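Local coordinates for export chaperone SatS (Mycobacterium tuberculosis H37Rv, PDB 6DNM), which acts as a chaperone for the SecA2 protein export pathway, probably by binding exported proteins before their secretion, at residues Phe108-Asp121 and Pro148-His160. Sequence-based numbering, arbitrary orientation.
Sequences FADGPDAVDREQLD and PLGQLVAYVLDPH
V156 has CG1 anti to its own backbone N (chi1 170°), which turns its two methyls to different parts of 108-121. CG2 meets P112 CB at 3.6 Å. CG1 meets L120 CD2 at 3.7 Å, where the two side chains cross at about a right angle. L120 also has CG anti to the backbone N (chi1 -176°), and its CD2 also reaches V153 CG1 and L157 CG. P112 packs against L152, Y155 and V156. Its CB lies 3.6 Å from L152 CD1. P112 CB also meets the edge of the Y155 ring at CD2, near the ring plane. F108 packs on the earlier turns of helix 148-157. L149 CD1 lies over one face of the F108 ring in a CH-pi contact, 4.2 Å from the centroid, and L152 CD2 approaches F108 CD1 at 3.7 Å. The contact belongs to the helical part of the SatS C-terminal domain. The end of helix 104-110, the 3-10 segment 112-114 and the start of helix 117-134 pack on helix 148-157, whose axis makes an angle of 124° with that of 117-121. D116 is the N-cap of helix 117-134, its OD2 accepting from Q119 N. W176 of helix 170-185 meets the F108 ring. No direct hydrogen bond joins the segments. A water bridges R117 and L157, accepting from R117 NH1 and donating to L157 O. R117 CD lies 4.1 Å from P159 CG.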
# COMPACT_ATOMS: atom_id res chain seq x y z
N PHE A 108 -7.17 12.35 -12.53
CA PHE A 108 -8.60 12.47 -12.25
C PHE A 108 -9.16 13.79 -12.76
O PHE A 108 -10.30 13.85 -13.22
CB PHE A 108 -8.86 12.33 -10.74
CG PHE A 108 -8.75 10.92 -10.23
CD1 PHE A 108 -9.42 9.88 -10.85
CD2 PHE A 108 -8.00 10.65 -9.10
CE1 PHE A 108 -9.32 8.57 -10.37
CE2 PHE A 108 -7.91 9.36 -8.61
CZ PHE A 108 -8.56 8.32 -9.24
N ALA A 109 -8.36 14.86 -12.68
CA ALA A 109 -8.81 16.17 -13.13
C ALA A 109 -9.08 16.20 -14.63
O ALA A 109 -9.88 17.02 -15.09
CB ALA A 109 -7.80 17.25 -12.76
N ASP A 110 -8.44 15.32 -15.40
CA ASP A 110 -8.64 15.23 -16.84
C ASP A 110 -9.67 14.18 -17.23
O ASP A 110 -9.96 14.03 -18.42
CB ASP A 110 -7.31 14.94 -17.53
CG ASP A 110 -6.36 16.12 -17.50
OD1 ASP A 110 -6.84 17.27 -17.48
OD2 ASP A 110 -5.13 15.89 -17.50
N GLY A 111 -10.22 13.45 -16.26
CA GLY A 111 -11.27 12.51 -16.54
C GLY A 111 -10.81 11.08 -16.62
O GLY A 111 -9.61 10.77 -16.58
N PRO A 112 -11.77 10.16 -16.77
CA PRO A 112 -11.43 8.73 -16.72
C PRO A 112 -10.42 8.31 -17.78
O PRO A 112 -9.60 7.42 -17.51
CB PRO A 112 -12.78 8.03 -16.90
CG PRO A 112 -13.69 9.07 -17.46
CD PRO A 112 -13.21 10.39 -16.97
N ASP A 113 -10.44 8.91 -18.96
CA ASP A 113 -9.55 8.46 -20.02
C ASP A 113 -8.09 8.83 -19.76
O ASP A 113 -7.20 8.26 -20.40
CB ASP A 113 -10.01 8.97 -21.39
CG ASP A 113 -11.47 8.65 -21.66
OD1 ASP A 113 -12.15 9.45 -22.33
OD2 ASP A 113 -11.94 7.59 -21.19
N ALA A 114 -7.83 9.76 -18.84
CA ALA A 114 -6.46 10.09 -18.45
C ALA A 114 -5.91 9.18 -17.36
O ALA A 114 -4.71 9.22 -17.09
CB ALA A 114 -6.38 11.54 -17.97
N VAL A 115 -6.76 8.37 -16.73
CA VAL A 115 -6.35 7.52 -15.62
C VAL A 115 -5.94 6.16 -16.16
O VAL A 115 -6.70 5.52 -16.90
CB VAL A 115 -7.48 7.37 -14.59
CG1 VAL A 115 -7.01 6.49 -13.45
CG2 VAL A 115 -7.93 8.73 -14.08
N ASP A 116 -4.75 5.70 -15.78
CA ASP A 116 -4.32 4.38 -16.20
C ASP A 116 -5.02 3.32 -15.35
O ASP A 116 -4.91 3.33 -14.12
CB ASP A 116 -2.81 4.23 -16.06
CG ASP A 116 -2.32 2.89 -16.56
OD1 ASP A 116 -2.25 2.72 -17.79
OD2 ASP A 116 -2.04 1.99 -15.74
N ARG A 117 -5.70 2.39 -16.02
CA ARG A 117 -6.52 1.42 -15.31
C ARG A 117 -5.67 0.54 -14.39
O ARG A 117 -6.00 0.35 -13.22
CB ARG A 117 -7.30 0.57 -16.31
CG ARG A 117 -8.23 -0.43 -15.67
CD ARG A 117 -8.36 -1.69 -16.53
NE ARG A 117 -7.06 -2.33 -16.68
CZ ARG A 117 -6.46 -3.04 -15.73
NH1 ARG A 117 -7.05 -3.21 -14.55
NH2 ARG A 117 -5.27 -3.58 -15.96
N GLU A 118 -4.57 0.01 -14.91
CA GLU A 118 -3.73 -0.87 -14.10
C GLU A 118 -3.18 -0.15 -12.88
O GLU A 118 -3.21 -0.68 -11.76
CB GLU A 118 -2.61 -1.47 -14.95
CG GLU A 118 -1.87 -2.59 -14.27
CD GLU A 118 -0.51 -2.83 -14.89
OE1 GLU A 118 0.33 -3.51 -14.25
OE2 GLU A 118 -0.28 -2.35 -16.03
N GLN A 119 -2.68 1.07 -13.06
CA GLN A 119 -2.20 1.86 -11.93
C GLN A 119 -3.29 2.02 -10.88
O GLN A 119 -3.06 1.82 -9.68
CB GLN A 119 -1.73 3.23 -12.39
CG GLN A 119 -1.23 4.06 -11.22
CD GLN A 119 -0.87 5.47 -11.59
OE1 GLN A 119 -0.90 5.85 -12.76
NE2 GLN A 119 -0.50 6.26 -10.58
N LEU A 120 -4.49 2.39 -11.31
CA LEU A 120 -5.58 2.59 -10.38
C LEU A 120 -5.99 1.31 -9.67
O LEU A 120 -6.27 1.32 -8.52
CB LEU A 120 -6.77 3.24 -11.07
CG LEU A 120 -7.94 3.58 -10.16
CD1 LEU A 120 -7.55 4.59 -9.10
CD2 LEU A 120 -9.16 4.06 -10.93
N ASP A 121 -5.99 0.20 -10.39
CA ASP A 121 -6.35 -1.06 -9.80
C ASP A 121 -5.44 -1.43 -8.65
O ASP A 121 -5.90 -1.79 -7.59
CB ASP A 121 -6.41 -2.19 -10.81
CG ASP A 121 -7.23 -3.33 -10.28
OD1 ASP A 121 -6.71 -4.24 -9.70
OD2 ASP A 121 -8.47 -3.24 -10.39
N PRO A 148 -18.78 11.13 -6.26
CA PRO A 148 -18.02 11.42 -7.49
C PRO A 148 -16.76 10.57 -7.66
O PRO A 148 -16.56 9.97 -8.73
CB PRO A 148 -17.71 12.92 -7.36
CG PRO A 148 -18.88 13.46 -6.59
CD PRO A 148 -19.27 12.37 -5.61
N LEU A 149 -15.92 10.48 -6.63
CA LEU A 149 -14.70 9.69 -6.76
C LEU A 149 -15.01 8.20 -6.92
O LEU A 149 -14.44 7.53 -7.79
CB LEU A 149 -13.78 9.92 -5.56
CG LEU A 149 -12.49 9.11 -5.58
CD1 LEU A 149 -11.62 9.47 -6.78
CD2 LEU A 149 -11.73 9.29 -4.29
N GLY A 150 -15.89 7.66 -6.07
CA GLY A 150 -16.21 6.24 -6.16
C GLY A 150 -16.81 5.87 -7.50
O GLY A 150 -16.51 4.82 -8.06
N GLN A 151 -17.66 6.75 -8.05
CA GLN A 151 -18.23 6.54 -9.37
C GLN A 151 -17.15 6.55 -10.45
O GLN A 151 -17.13 5.70 -11.35
CB GLN A 151 -19.27 7.63 -9.62
CG GLN A 151 -19.86 7.72 -10.99
CD GLN A 151 -20.67 8.99 -11.15
OE1 GLN A 151 -20.19 9.97 -11.75
NE2 GLN A 151 -21.89 9.00 -10.61
N LEU A 152 -16.21 7.49 -10.36
CA LEU A 152 -15.14 7.58 -11.36
C LEU A 152 -14.21 6.37 -11.29
O LEU A 152 -13.85 5.80 -12.33
CB LEU A 152 -14.38 8.89 -11.15
CG LEU A 152 -13.32 9.28 -12.19
CD1 LEU A 152 -13.83 9.10 -13.62
CD2 LEU A 152 -12.87 10.71 -11.95
N VAL A 153 -13.82 5.98 -10.08
CA VAL A 153 -12.96 4.81 -9.91
C VAL A 153 -13.65 3.56 -10.47
O VAL A 153 -13.04 2.78 -11.21
CB VAL A 153 -12.60 4.65 -8.43
CG1 VAL A 153 -11.95 3.29 -8.17
CG2 VAL A 153 -11.69 5.79 -8.00
N ALA A 154 -14.93 3.35 -10.12
CA ALA A 154 -15.63 2.16 -10.60
C ALA A 154 -15.67 2.14 -12.12
O ALA A 154 -15.49 1.08 -12.74
CB ALA A 154 -17.03 2.08 -9.99
N TYR A 155 -15.88 3.30 -12.75
CA TYR A 155 -15.92 3.36 -14.20
C TYR A 155 -14.57 2.98 -14.81
O TYR A 155 -14.51 2.17 -15.74
CB TYR A 155 -16.36 4.75 -14.66
CG TYR A 155 -16.35 4.85 -16.17
CD1 TYR A 155 -17.40 4.33 -16.93
CD2 TYR A 155 -15.28 5.43 -16.85
CE1 TYR A 155 -17.39 4.40 -18.31
CE2 TYR A 155 -15.27 5.50 -18.24
CZ TYR A 155 -16.33 4.99 -18.96
OH TYR A 155 -16.32 5.06 -20.34
N VAL A 156 -13.47 3.56 -14.30
CA VAL A 156 -12.15 3.28 -14.86
C VAL A 156 -11.81 1.80 -14.71
O VAL A 156 -11.21 1.19 -15.61
CB VAL A 156 -11.07 4.17 -14.22
CG1 VAL A 156 -9.66 3.71 -14.62
CG2 VAL A 156 -11.29 5.64 -14.58
N LEU A 157 -12.18 1.19 -13.58
CA LEU A 157 -11.81 -0.19 -13.32
C LEU A 157 -12.68 -1.20 -14.05
O LEU A 157 -12.37 -2.40 -14.02
CB LEU A 157 -11.83 -0.47 -11.82
CG LEU A 157 -10.81 0.32 -11.01
CD1 LEU A 157 -10.91 -0.04 -9.54
CD2 LEU A 157 -9.41 0.02 -11.54
N ASP A 158 -13.76 -0.76 -14.71
CA ASP A 158 -14.65 -1.67 -15.43
C ASP A 158 -14.67 -1.33 -16.91
O ASP A 158 -15.44 -0.44 -17.33
CB ASP A 158 -16.06 -1.60 -14.85
CG ASP A 158 -17.03 -2.58 -15.49
OD1 ASP A 158 -16.63 -3.34 -16.40
OD2 ASP A 158 -18.21 -2.58 -15.09
N PRO A 159 -13.88 -2.02 -17.74
CA PRO A 159 -13.90 -1.74 -19.18
C PRO A 159 -15.21 -2.05 -19.88
O PRO A 159 -15.37 -1.70 -21.06
CB PRO A 159 -12.75 -2.61 -19.72
CG PRO A 159 -11.82 -2.72 -18.55
CD PRO A 159 -12.72 -2.84 -17.35
N HIS A 160 -16.16 -2.70 -19.21
CA HIS A 160 -17.47 -2.97 -19.78
C HIS A 160 -18.54 -1.98 -19.34
O HIS A 160 -19.72 -2.18 -19.64
CB HIS A 160 -17.90 -4.40 -19.45
CG HIS A 160 -17.10 -5.45 -20.15
ND1 HIS A 160 -17.43 -5.93 -21.40
CD2 HIS A 160 -15.96 -6.08 -19.78
CE1 HIS A 160 -16.53 -6.83 -21.77
NE2 HIS A 160 -15.63 -6.94 -20.80
O HOH W 1 -9.83 -3.42 -13.95